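Local atomic coordinates of beta-lactamase domain protein (Burkholderia ambifaria, PDB entry 5I0P), a protein that binds two zinc ions in a metallo-beta-lactamase fold and is probably a metal-dependent hydrolase whose substrate is not established. Residues A[31-34]-A[38-41]; A[54-59]-A[227-232]; A[72-77]-A[181-186]; A[106-111]-A[132-137]; A[255-260]-A[289-294]. All blocks are in the same frame, centred on the assembly; numbering follows the deposited sequence.

Contact 1 (A[31-34]-A[38-41]); sequences FEVA and RWLR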
# COMPACT_ATOMS: atom_id res chain seq x y z
N PHE A 31 17.17 2.10 -11.50
CA PHE A 31 17.75 3.42 -11.31
C PHE A 31 18.14 3.54 -9.83
O PHE A 31 17.33 3.27 -8.94
CB PHE A 31 16.81 4.55 -11.76
CG PHE A 31 17.41 5.92 -11.61
CD1 PHE A 31 17.22 6.65 -10.45
CD2 PHE A 31 18.23 6.45 -12.62
CE1 PHE A 31 17.78 7.90 -10.29
CE2 PHE A 31 18.81 7.72 -12.49
CZ PHE A 31 18.59 8.45 -11.33
N GLU A 32 19.38 3.95 -9.58
CA GLU A 32 19.91 4.04 -8.23
C GLU A 32 19.43 5.32 -7.58
O GLU A 32 19.88 6.42 -7.92
CB GLU A 32 21.43 3.97 -8.23
CG GLU A 32 21.98 3.65 -6.84
CD GLU A 32 23.48 3.60 -6.77
OE1 GLU A 32 24.11 4.57 -7.22
OE2 GLU A 32 24.02 2.60 -6.23
N VAL A 33 18.51 5.20 -6.63
CA VAL A 33 18.00 6.40 -5.97
C VAL A 33 18.83 6.77 -4.75
O VAL A 33 18.73 7.89 -4.24
CB VAL A 33 16.51 6.18 -5.64
CG1 VAL A 33 15.72 6.09 -6.92
CG2 VAL A 33 16.35 4.91 -4.79
N ALA A 34 19.68 5.86 -4.30
CA ALA A 34 20.53 6.05 -3.14
C ALA A 34 21.53 4.90 -3.14
O ALA A 34 21.27 3.86 -3.76
CB ALA A 34 19.69 6.08 -1.84
N ARG A 38 18.08 0.51 -5.43
CA ARG A 38 17.71 0.59 -6.84
C ARG A 38 16.19 0.58 -7.02
O ARG A 38 15.46 -0.13 -6.31
CB ARG A 38 18.34 -0.55 -7.61
CG ARG A 38 19.85 -0.46 -7.69
CD ARG A 38 20.36 -1.45 -8.73
NE ARG A 38 21.81 -1.56 -8.82
CZ ARG A 38 22.41 -2.52 -9.52
NH1 ARG A 38 21.66 -3.42 -10.16
NH2 ARG A 38 23.73 -2.61 -9.58
N TRP A 39 15.74 1.42 -7.94
CA TRP A 39 14.33 1.66 -8.23
C TRP A 39 13.97 0.93 -9.52
O TRP A 39 14.63 1.12 -10.54
CB TRP A 39 14.09 3.17 -8.33
CG TRP A 39 12.74 3.65 -8.84
CD1 TRP A 39 11.57 2.96 -8.87
CD2 TRP A 39 12.46 4.94 -9.41
NE1 TRP A 39 10.58 3.73 -9.42
CE2 TRP A 39 11.09 4.95 -9.76
CE3 TRP A 39 13.24 6.08 -9.66
CZ2 TRP A 39 10.47 6.07 -10.35
CZ3 TRP A 39 12.64 7.18 -10.23
CH2 TRP A 39 11.26 7.17 -10.58
N LEU A 40 12.97 0.07 -9.46
CA LEU A 40 12.38 -0.55 -10.63
C LEU A 40 10.96 -0.04 -10.77
O LEU A 40 10.29 0.26 -9.76
CB LEU A 40 12.29 -2.06 -10.52
CG LEU A 40 13.18 -3.13 -9.90
CD1 LEU A 40 13.74 -2.85 -8.50
CD2 LEU A 40 12.24 -4.30 -9.85
N ARG A 41 10.46 0.01 -12.00
CA ARG A 41 9.07 0.40 -12.21
C ARG A 41 8.39 -0.63 -13.09
O ARG A 41 8.88 -0.94 -14.17
CB ARG A 41 8.93 1.80 -12.81
CG ARG A 41 7.50 2.13 -13.19
CD ARG A 41 7.36 3.56 -13.76
NE ARG A 41 7.35 4.43 -12.62
CZ ARG A 41 6.44 5.35 -12.33
NH1 ARG A 41 5.41 5.59 -13.13
NH2 ARG A 41 6.59 6.02 -11.21
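Backbone hydrogen bonds join Phe-31 and Trp-39 in both directions, which makes them an antiparallel hydrogen-bonded pair. Phe-31 N gives its hydrogen to Trp-39 O at 2.9 Å. The return bond from Trp-39 N to Phe-31 O, 2.6 Å long, reaches an oxygen that is also approached by the CA-H of Arg-38. Glu-32 and Arg-38 form the next, non-hydrogen-bonded pair, their CA atoms 4.3 Å apart; their side chains leave on the same face, the charged ends not in contact.

Phe-31 and Trp-39 point to the other face, where apolar contacts gather round the indole, joined by Val-33. Both aromatic residues hold CG anti to the backbone N (chi1 -178° and 170°), and Phe-31 CD1 comes within 4.1 Å of Trp-39 CE3, the two rings meeting obliquely. Val-33 adds its CG1 methyl, 3.6 Å from Trp-39 CB and nearly as close to CE3, its side chain at about a right angle to that of the tryptophan. At the polar end of the indole, NE1 is hydrogen-bonded to Asn-52 OD1.

Val-33 and Ala-34 both face Val-37, a classic beta bulge, in this hairpin at the edge of the seven-stranded mixed sheet.

Contact 2 (A[54-59]-A[227-232]); sequences WLLRDE and VLISGD. With ZN (zinc ion), chain E; ZN (zinc ion), chain F.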
# COMPACT_ATOMS: atom_id res chain seq x y z
N TRP A 54 11.63 -2.13 -5.19
CA TRP A 54 12.94 -1.74 -4.68
C TRP A 54 13.86 -2.96 -4.63
O TRP A 54 13.47 -4.02 -4.10
CB TRP A 54 12.79 -1.05 -3.31
CG TRP A 54 11.65 -0.10 -3.34
CD1 TRP A 54 10.41 -0.30 -2.78
CD2 TRP A 54 11.58 1.16 -4.05
NE1 TRP A 54 9.59 0.77 -3.06
CE2 TRP A 54 10.27 1.67 -3.84
CE3 TRP A 54 12.49 1.90 -4.82
CZ2 TRP A 54 9.85 2.90 -4.37
CZ3 TRP A 54 12.09 3.12 -5.34
CH2 TRP A 54 10.77 3.62 -5.12
N LEU A 55 15.05 -2.80 -5.22
CA LEU A 55 16.15 -3.75 -5.11
C LEU A 55 17.18 -3.15 -4.16
O LEU A 55 17.72 -2.07 -4.45
CB LEU A 55 16.80 -4.02 -6.46
CG LEU A 55 16.35 -5.11 -7.40
CD1 LEU A 55 17.18 -5.02 -8.70
CD2 LEU A 55 16.47 -6.48 -6.78
N LEU A 56 17.43 -3.82 -3.03
CA LEU A 56 18.37 -3.33 -2.04
C LEU A 56 19.60 -4.22 -2.00
O LEU A 56 19.49 -5.42 -1.75
CB LEU A 56 17.70 -3.27 -0.67
CG LEU A 56 16.37 -2.54 -0.57
CD1 LEU A 56 15.95 -2.51 0.89
CD2 LEU A 56 16.50 -1.15 -1.12
N ARG A 57 20.76 -3.63 -2.26
CA ARG A 57 22.02 -4.36 -2.12
C ARG A 57 22.20 -4.84 -0.68
O ARG A 57 22.05 -4.08 0.28
CB ARG A 57 23.17 -3.45 -2.53
CG ARG A 57 24.47 -4.17 -2.56
CD ARG A 57 24.41 -5.31 -3.52
NE ARG A 57 25.76 -5.81 -3.80
CZ ARG A 57 26.46 -6.58 -2.97
NH1 ARG A 57 25.92 -6.96 -1.82
NH2 ARG A 57 27.69 -6.98 -3.30
N ASP A 58 22.57 -6.11 -0.53
CA ASP A 58 22.49 -6.73 0.77
C ASP A 58 23.54 -7.84 0.90
O ASP A 58 24.23 -8.19 -0.06
CB ASP A 58 21.07 -7.26 1.03
CG ASP A 58 20.78 -7.45 2.51
OD1 ASP A 58 21.67 -7.14 3.33
OD2 ASP A 58 19.67 -7.91 2.84
N GLU A 59 23.70 -8.34 2.12
CA GLU A 59 24.58 -9.47 2.39
C GLU A 59 24.06 -10.19 3.63
O GLU A 59 23.91 -9.56 4.68
CB GLU A 59 26.05 -9.01 2.57
CG GLU A 59 26.98 -10.13 3.00
CD GLU A 59 28.38 -9.65 3.24
OE1 GLU A 59 29.21 -10.47 3.65
OE2 GLU A 59 28.64 -8.44 3.08
N VAL A 227 15.84 7.88 4.60
CA VAL A 227 15.13 7.28 3.47
C VAL A 227 13.90 6.57 4.00
O VAL A 227 13.95 5.95 5.06
CB VAL A 227 16.00 6.27 2.71
CG1 VAL A 227 15.22 5.74 1.50
CG2 VAL A 227 17.39 6.88 2.36
N LEU A 228 12.79 6.68 3.26
CA LEU A 228 11.53 6.06 3.67
C LEU A 228 10.95 5.29 2.50
O LEU A 228 10.54 5.90 1.51
CB LEU A 228 10.56 7.12 4.18
CG LEU A 228 9.19 6.56 4.57
CD1 LEU A 228 9.28 5.77 5.86
CD2 LEU A 228 8.15 7.66 4.65
N ILE A 229 10.88 3.96 2.61
CA ILE A 229 10.06 3.16 1.69
C ILE A 229 8.63 3.21 2.21
O ILE A 229 8.31 2.63 3.25
CB ILE A 229 10.57 1.72 1.54
CG1 ILE A 229 11.94 1.75 0.83
CG2 ILE A 229 9.57 0.86 0.78
CD1 ILE A 229 12.73 0.47 0.86
N SER A 230 7.76 3.93 1.51
CA SER A 230 6.50 4.31 2.12
C SER A 230 5.35 3.39 1.75
O SER A 230 4.28 3.51 2.33
CB SER A 230 6.13 5.75 1.76
OG SER A 230 5.83 5.91 0.40
N GLY A 231 5.57 2.43 0.84
CA GLY A 231 4.48 1.56 0.44
C GLY A 231 3.37 2.39 -0.17
O GLY A 231 3.61 3.31 -0.96
N ASP A 232 2.14 2.11 0.22
CA ASP A 232 1.01 2.90 -0.23
C ASP A 232 0.56 3.92 0.81
O ASP A 232 -0.45 4.58 0.60
CB ASP A 232 -0.19 2.02 -0.58
CG ASP A 232 -0.03 1.24 -1.87
OD1 ASP A 232 0.92 1.39 -2.65
OD2 ASP A 232 -0.94 0.44 -2.12
ZN ZN E . -2.29 -1.06 -1.62
ZN ZN F . -0.13 -0.23 -4.28
O HOH W 1 7.27 2.08 -1.46
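The indole of Trp-54 lies alongside the side chain of Ile-229, the two sliding past each other in opposite directions. With CG2 anti to the backbone N and CG1 anti to the carbonyl carbon (chi1 -67°), the isoleucine places its CG2 methyl at the pyrrole part, 3.8 Å from both CD1 and NE1 of Trp-54, and CG1 over one face of the ring system. Its CD1 tip extends to Leu-56, where the closest approach, to CD1 of that leucine, is a looser 4.4 Å.

Polar contact between the strands is made through a water. It accepts from Trp-54 NE1 at 3.1 Å and from Gly-231 N at 2.9 Å, so the buried indole N-H and the backbone amide of Gly-231 are satisfied together.

One residue further on, Asp-232 bridges the two zinc ions. Its OD2 lies 2.1 Å from the zinc ion that His-102, His-104 and His-213 also bind, and both carboxylate oxygens reach the second zinc ion, held in addition by Asp-106, His-107 and His-277.

Strands 50-60 and 227-231 belong to different sheets, and their face-to-face packing beside a dinuclear zinc site is characteristic of the alpha-beta/beta-alpha sandwich of metallo-beta-lactamases.

Contact 3 (A[72-77]-A[181-186]); sequences GISSEA and LVPAVP
Beside the zinc site of the metallo-beta-lactamase fold, the loop leading into helix 76-88 meets the chain that leaves helix 178-181, Ile-73 touching Leu-181, and Ser-74 both Leu-181 and Pro-183. A single backbone hydrogen bond ties the two: Ser-74 N gives its hydrogen to Leu-181 O at 3.1 Å, fairly straight at 162°.

Side chains pack round this bond. Ser-74 CB rests 3.6 Å from Pro-183 CD. The serine hydroxyl is turned anti to its own nitrogen (chi1 178°), a setting that brings OG alongside the proline ring, 3.7 Å from CG. Next to them, Ile-73 and Leu-181 lie side by side and point the same way, with CG2 of the isoleucine 4.1 Å from CB of the leucine. Ile-73 also packs against Asp-106, a ligand of one zinc ion, so this loop probably helps line the second shell of the metal site. Just downstream Ser-75 is the N-cap of helix 76-88, its OG accepting from Ile-78 N.

Beyond Pro-183 the chain turns away from this loop toward helices 105-108 and 131-141, where Val-185 packs on Phe-108 and Tyr-134.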
# COMPACT_ATOMS: atom_id res chain seq x y z
N GLY A 72 5.12 -6.95 -7.79
CA GLY A 72 4.29 -6.86 -8.97
C GLY A 72 3.15 -7.86 -8.88
O GLY A 72 3.14 -8.76 -8.04
N ILE A 73 2.15 -7.67 -9.77
CA ILE A 73 1.14 -8.70 -9.98
C ILE A 73 1.76 -9.83 -10.78
O ILE A 73 2.77 -9.65 -11.42
CB ILE A 73 -0.09 -8.15 -10.73
CG1 ILE A 73 0.38 -7.62 -12.09
CG2 ILE A 73 -0.90 -7.13 -9.89
CD1 ILE A 73 -0.75 -7.41 -13.09
N SER A 74 1.08 -10.97 -10.80
CA SER A 74 1.48 -12.05 -11.70
C SER A 74 0.95 -11.73 -13.10
O SER A 74 -0.24 -11.89 -13.38
CB SER A 74 0.97 -13.39 -11.18
OG SER A 74 1.29 -14.44 -12.05
N SER A 75 1.83 -11.22 -13.97
CA SER A 75 1.49 -10.95 -15.36
C SER A 75 2.69 -11.27 -16.27
O SER A 75 3.86 -11.24 -15.84
CB SER A 75 1.05 -9.47 -15.54
OG SER A 75 2.14 -8.56 -15.49
N GLU A 76 2.40 -11.54 -17.55
CA GLU A 76 3.47 -11.83 -18.50
C GLU A 76 4.45 -10.67 -18.61
O GLU A 76 5.67 -10.86 -18.62
CB GLU A 76 2.89 -12.15 -19.88
N ALA A 77 3.93 -9.45 -18.60
CA ALA A 77 4.79 -8.28 -18.76
C ALA A 77 5.73 -8.15 -17.58
O ALA A 77 6.96 -8.08 -17.76
CB ALA A 77 3.94 -7.01 -18.92
N LEU A 181 -4.42 -12.34 -9.78
CA LEU A 181 -3.23 -11.53 -9.61
C LEU A 181 -2.25 -12.16 -8.62
O LEU A 181 -1.05 -11.87 -8.68
CB LEU A 181 -3.63 -10.12 -9.16
CG LEU A 181 -4.73 -9.53 -10.07
CD1 LEU A 181 -5.23 -8.15 -9.59
CD2 LEU A 181 -4.27 -9.50 -11.53
N VAL A 182 -2.76 -12.98 -7.70
CA VAL A 182 -1.95 -13.70 -6.73
C VAL A 182 -2.31 -15.17 -6.86
O VAL A 182 -3.19 -15.68 -6.15
CB VAL A 182 -2.17 -13.14 -5.31
CG1 VAL A 182 -1.08 -13.71 -4.37
CG2 VAL A 182 -2.18 -11.58 -5.34
N PRO A 183 -1.73 -15.87 -7.83
CA PRO A 183 -2.16 -17.25 -8.11
C PRO A 183 -1.52 -18.28 -7.20
O PRO A 183 -1.94 -19.43 -7.22
CB PRO A 183 -1.74 -17.44 -9.57
CG PRO A 183 -0.48 -16.63 -9.67
CD PRO A 183 -0.69 -15.42 -8.77
N ALA A 184 -0.55 -17.89 -6.40
CA ALA A 184 0.11 -18.76 -5.44
C ALA A 184 0.67 -17.86 -4.35
O ALA A 184 1.05 -16.71 -4.60
CB ALA A 184 1.23 -19.61 -6.08
N VAL A 185 0.75 -18.39 -3.14
CA VAL A 185 1.28 -17.62 -2.02
C VAL A 185 2.38 -18.45 -1.37
O VAL A 185 2.27 -19.68 -1.32
CB VAL A 185 0.16 -17.25 -1.03
CG1 VAL A 185 0.70 -16.46 0.10
CG2 VAL A 185 -0.87 -16.41 -1.71
N PRO A 186 3.49 -17.86 -0.93
CA PRO A 186 4.49 -18.64 -0.22
C PRO A 186 3.89 -19.25 1.03
O PRO A 186 3.19 -18.56 1.79
CB PRO A 186 5.57 -17.60 0.14
CG PRO A 186 5.34 -16.48 -0.81
CD PRO A 186 3.87 -16.44 -1.02

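Contact 4 (A[106-111]-A[132-137]); sequences DHFGLA and GEYMFG. With ZN (zinc ion), chain F.
Apolar packing carries this buried contact, with the ring of Phe-108 directed at helix 131-141. Its CG is anti to the backbone N (chi1 -169°), which sends the ring out from the short helix 105-108 toward Tyr-134 and Gly-137. Phe-108 CZ comes 4.3 Å from CD1 of Tyr-134, the two rings meeting obliquely; the tyrosine hydroxyl is hydrogen-bonded to Pro-186 O. On the same phenylalanine ring, CE2 lies 4.2 Å from Gly-137 CA. The phenyl ring occupies the place where a side chain on Gly-137 would project, so the bare glycine backbone lets it come close to the helix. Leu-127 and Met-129 of strand 126-130 pack against both aromatic rings.

The metal bonds lie at the other end of segment 106-111. Asp-106 and His-107 end the HxHxDH sequence characteristic of metallo-beta-lactamases, which begins here with His-102 and His-104. His-107 NE2 binds one zinc ion at 2.3 Å, and Asp-106 OD1 makes a longer bond of 2.7 Å to the same ion, which Asp-232 and His-277 complete.

Hydrogen bonds hold the parts in position. His-107 uses its other ring nitrogen, ND1, to bind Asp-70 OD2, a second-shell carboxylate that fixes the rotation of the imidazole and would probably strengthen it as a ligand. Phe-108 to Ala-111 form a type I beta turn, closed by a bond of 3.1 Å from Ala-111 N to Phe-108 O.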
# COMPACT_ATOMS: atom_id res chain seq x y z
N ASP A 106 -0.74 -5.92 -6.36
CA ASP A 106 0.39 -5.35 -7.07
C ASP A 106 1.67 -5.42 -6.25
O ASP A 106 2.77 -5.39 -6.83
CB ASP A 106 0.06 -3.92 -7.56
CG ASP A 106 -0.59 -3.02 -6.49
OD1 ASP A 106 -0.23 -1.81 -6.43
OD2 ASP A 106 -1.46 -3.49 -5.72
N HIS A 107 1.58 -5.59 -4.92
CA HIS A 107 2.79 -5.73 -4.10
C HIS A 107 3.20 -7.18 -3.86
O HIS A 107 4.40 -7.47 -3.79
CB HIS A 107 2.62 -5.01 -2.77
CG HIS A 107 2.31 -3.56 -2.93
ND1 HIS A 107 3.24 -2.57 -2.67
CD2 HIS A 107 1.21 -2.93 -3.40
CE1 HIS A 107 2.70 -1.39 -2.92
NE2 HIS A 107 1.47 -1.58 -3.35
N PHE A 108 2.22 -8.09 -3.86
CA PHE A 108 2.34 -9.43 -3.32
C PHE A 108 2.18 -10.52 -4.35
O PHE A 108 2.60 -11.65 -4.09
CB PHE A 108 1.27 -9.63 -2.23
CG PHE A 108 1.43 -10.86 -1.40
CD1 PHE A 108 2.66 -11.24 -0.89
CD2 PHE A 108 0.31 -11.63 -1.07
CE1 PHE A 108 2.79 -12.38 -0.08
CE2 PHE A 108 0.41 -12.74 -0.23
CZ PHE A 108 1.67 -13.12 0.26
N GLY A 109 1.64 -10.21 -5.53
CA GLY A 109 1.27 -11.24 -6.49
C GLY A 109 2.40 -12.19 -6.86
O GLY A 109 2.20 -13.41 -6.92
N LEU A 110 3.59 -11.64 -7.14
CA LEU A 110 4.71 -12.46 -7.62
C LEU A 110 5.64 -12.91 -6.50
O LEU A 110 6.78 -13.32 -6.77
CB LEU A 110 5.51 -11.72 -8.68
CG LEU A 110 4.83 -11.78 -10.03
CD1 LEU A 110 5.67 -11.02 -11.03
CD2 LEU A 110 4.68 -13.21 -10.41
N ALA A 111 5.18 -12.82 -5.25
CA ALA A 111 6.03 -13.17 -4.12
C ALA A 111 6.45 -14.64 -4.18
O ALA A 111 7.64 -14.97 -4.07
CB ALA A 111 5.32 -12.83 -2.82
N GLY A 132 -0.42 -9.69 9.84
CA GLY A 132 -1.74 -9.33 9.36
C GLY A 132 -1.82 -9.38 7.84
O GLY A 132 -2.77 -9.94 7.28
N GLU A 133 -0.81 -8.87 7.16
CA GLU A 133 -0.84 -8.87 5.70
C GLU A 133 -0.71 -10.27 5.15
O GLU A 133 -1.48 -10.67 4.27
CB GLU A 133 0.29 -7.97 5.15
CG GLU A 133 0.20 -6.53 5.63
CD GLU A 133 -0.97 -5.78 4.99
OE1 GLU A 133 -1.47 -6.25 3.94
OE2 GLU A 133 -1.37 -4.71 5.52
N TYR A 134 0.23 -11.06 5.69
CA TYR A 134 0.41 -12.41 5.19
C TYR A 134 -0.85 -13.24 5.39
O TYR A 134 -1.36 -13.85 4.44
CB TYR A 134 1.61 -13.07 5.87
CG TYR A 134 1.80 -14.50 5.43
CD1 TYR A 134 2.32 -14.81 4.19
CD2 TYR A 134 1.41 -15.54 6.23
CE1 TYR A 134 2.47 -16.14 3.79
CE2 TYR A 134 1.53 -16.85 5.84
CZ TYR A 134 2.07 -17.16 4.63
OH TYR A 134 2.21 -18.50 4.26
N MET A 135 -1.39 -13.23 6.60
CA MET A 135 -2.62 -13.97 6.92
C MET A 135 -3.78 -13.52 6.03
O MET A 135 -4.44 -14.35 5.39
CB MET A 135 -2.96 -13.73 8.39
CG MET A 135 -3.13 -14.96 9.23
SD MET A 135 -1.66 -15.93 9.29
CE MET A 135 -1.31 -15.83 11.04
N PHE A 136 -4.02 -12.21 5.95
CA PHE A 136 -5.08 -11.71 5.08
C PHE A 136 -4.85 -12.10 3.63
O PHE A 136 -5.78 -12.50 2.92
CB PHE A 136 -5.21 -10.19 5.18
CG PHE A 136 -6.48 -9.67 4.59
CD1 PHE A 136 -7.66 -10.32 4.84
CD2 PHE A 136 -6.48 -8.58 3.74
CE1 PHE A 136 -8.84 -9.86 4.27
CE2 PHE A 136 -7.66 -8.11 3.17
CZ PHE A 136 -8.84 -8.75 3.43
N GLY A 137 -3.60 -11.97 3.16
CA GLY A 137 -3.26 -12.41 1.82
C GLY A 137 -3.57 -13.88 1.61
O GLY A 137 -4.15 -14.27 0.59
ZN ZN F . -0.13 -0.23 -4.28

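Contact 5 (A[255-260]-A[289-294]); sequences ALYLES and AQLRAH
At the edge of the Arg-292 guanidinium, near its plane, sits the backbone oxygen of Leu-258. The arginine grips this one atom end-on with two nitrogens: NH2 at 3.0 Å and NH1 at 3.1 Å from Leu-258 O. The NH1 donor stands nearly on the line of the carbonyl bond, whereas NH2 comes in at a C=O...N angle of 124°, tilted from the carbonyl plane. An extended chain from CG to NE carries the group across from helix 284-308, and NE forms a salt bridge with Glu-265 OE2, so the guanidinium is held from two directions. Its NH2 also lies 3.9 Å from Leu-258 CB.

The phenol of Tyr-257 reaches the same helix by its oxygen, OH lying 3.8 Å from Leu-291 CD1. The two side chains cross at about a right angle. With CG anti to its backbone N (chi1 174°), the tyrosine extends to Met-233 O and Thr-240 OG1, both hydrogen-bonded to the hydroxyl.

The oxygen gripped by Arg-292 belongs to the last turn of helix 253-260, and the arginine ties that end to the long helix 284-308, a side-chain-to-backbone link between packed helices beside the zinc site.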
# COMPACT_ATOMS: atom_id res chain seq x y z
N ALA A 255 -10.03 6.89 10.14
CA ALA A 255 -9.39 7.36 11.36
C ALA A 255 -8.06 6.64 11.60
O ALA A 255 -7.06 7.28 11.95
CB ALA A 255 -10.34 7.18 12.54
N LEU A 256 -8.02 5.32 11.41
CA LEU A 256 -6.76 4.58 11.54
C LEU A 256 -5.70 5.16 10.60
O LEU A 256 -4.54 5.32 10.98
CB LEU A 256 -6.99 3.09 11.23
CG LEU A 256 -7.84 2.38 12.30
CD1 LEU A 256 -8.26 0.94 11.92
CD2 LEU A 256 -7.03 2.40 13.56
N TYR A 257 -6.10 5.47 9.36
CA TYR A 257 -5.15 5.96 8.39
C TYR A 257 -4.64 7.33 8.78
O TYR A 257 -3.43 7.60 8.72
CB TYR A 257 -5.78 5.98 7.01
CG TYR A 257 -4.87 6.61 5.99
CD1 TYR A 257 -3.73 5.94 5.53
CD2 TYR A 257 -5.15 7.90 5.50
CE1 TYR A 257 -2.90 6.54 4.58
CE2 TYR A 257 -4.32 8.49 4.56
CZ TYR A 257 -3.20 7.82 4.10
OH TYR A 257 -2.38 8.43 3.17
N LEU A 258 -5.56 8.23 9.15
CA LEU A 258 -5.16 9.57 9.56
C LEU A 258 -4.28 9.51 10.80
O LEU A 258 -3.41 10.36 10.99
CB LEU A 258 -6.41 10.44 9.79
CG LEU A 258 -7.25 10.69 8.52
CD1 LEU A 258 -8.52 11.48 8.83
CD2 LEU A 258 -6.46 11.34 7.40
N GLU A 259 -4.51 8.55 11.67
CA GLU A 259 -3.63 8.41 12.82
C GLU A 259 -2.27 7.85 12.40
O GLU A 259 -1.24 8.34 12.83
CB GLU A 259 -4.29 7.55 13.88
CG GLU A 259 -3.49 7.32 15.14
CD GLU A 259 -4.17 6.28 16.02
OE1 GLU A 259 -4.06 6.40 17.27
OE2 GLU A 259 -4.84 5.36 15.48
N SER A 260 -2.26 6.85 11.52
CA SER A 260 -0.99 6.32 11.04
C SER A 260 -0.11 7.39 10.37
O SER A 260 1.12 7.33 10.45
CB SER A 260 -1.26 5.18 10.07
OG SER A 260 -1.92 4.12 10.70
N ALA A 289 0.24 17.05 4.75
CA ALA A 289 -0.64 18.18 4.98
C ALA A 289 -1.72 18.23 3.90
O ALA A 289 -2.90 18.49 4.20
CB ALA A 289 0.18 19.46 5.05
N GLN A 290 -1.34 17.89 2.67
CA GLN A 290 -2.30 17.85 1.57
C GLN A 290 -3.31 16.71 1.75
O GLN A 290 -4.50 16.87 1.48
CB GLN A 290 -1.55 17.67 0.25
CG GLN A 290 -0.64 18.81 -0.03
CD GLN A 290 0.24 18.58 -1.25
OE1 GLN A 290 0.17 17.55 -1.91
NE2 GLN A 290 1.11 19.55 -1.52
N LEU A 291 -2.83 15.54 2.14
CA LEU A 291 -3.74 14.43 2.34
C LEU A 291 -4.71 14.72 3.48
O LEU A 291 -5.92 14.49 3.35
CB LEU A 291 -2.92 13.17 2.61
CG LEU A 291 -2.01 12.75 1.46
CD1 LEU A 291 -1.02 11.74 1.99
CD2 LEU A 291 -2.79 12.15 0.34
N ARG A 292 -4.22 15.31 4.57
CA ARG A 292 -5.13 15.63 5.67
C ARG A 292 -6.17 16.66 5.23
O ARG A 292 -7.35 16.50 5.54
CB ARG A 292 -4.37 16.14 6.91
CG ARG A 292 -3.42 15.18 7.56
CD ARG A 292 -2.94 15.70 8.93
NE ARG A 292 -2.05 14.76 9.63
CZ ARG A 292 -2.44 13.63 10.22
NH1 ARG A 292 -1.55 12.87 10.82
NH2 ARG A 292 -3.71 13.27 10.21
N ALA A 293 -5.75 17.70 4.49
CA ALA A 293 -6.71 18.69 3.99
C ALA A 293 -7.71 18.06 3.03
O ALA A 293 -8.92 18.30 3.13
CB ALA A 293 -5.99 19.81 3.27
N HIS A 294 -7.23 17.19 2.14
CA HIS A 294 -8.12 16.53 1.19
C HIS A 294 -9.19 15.73 1.91
O HIS A 294 -10.39 15.88 1.65
CB HIS A 294 -7.29 15.67 0.28
CG HIS A 294 -8.04 14.57 -0.39
ND1 HIS A 294 -8.08 13.29 0.12
CD2 HIS A 294 -8.76 14.55 -1.54
CE1 HIS A 294 -8.80 12.53 -0.69
NE2 HIS A 294 -9.22 13.27 -1.70

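From the N terminus, contact 1 closes the short hairpin 31-34/38-41 at the edge of the first sheet. Strand 37-43 then pairs with strand 50-60, where contact 2 opens; Arg-38 N and Leu-55 O, 2.8 Å apart, probably form a hydrogen bond between these two contacts. Contact 2 spans a long loop to 227-232 and joins the two sheets. Contact 3 is nested inside that loop, and contact 4 inside contact 3; these two touch, as at Gly-72 O and Leu-110 N. Contacts 2 and 4 share a zinc ion. Contact 5 follows in series and ties together two later helices, on the opposite side of the chain's centre from contacts 3 and 4.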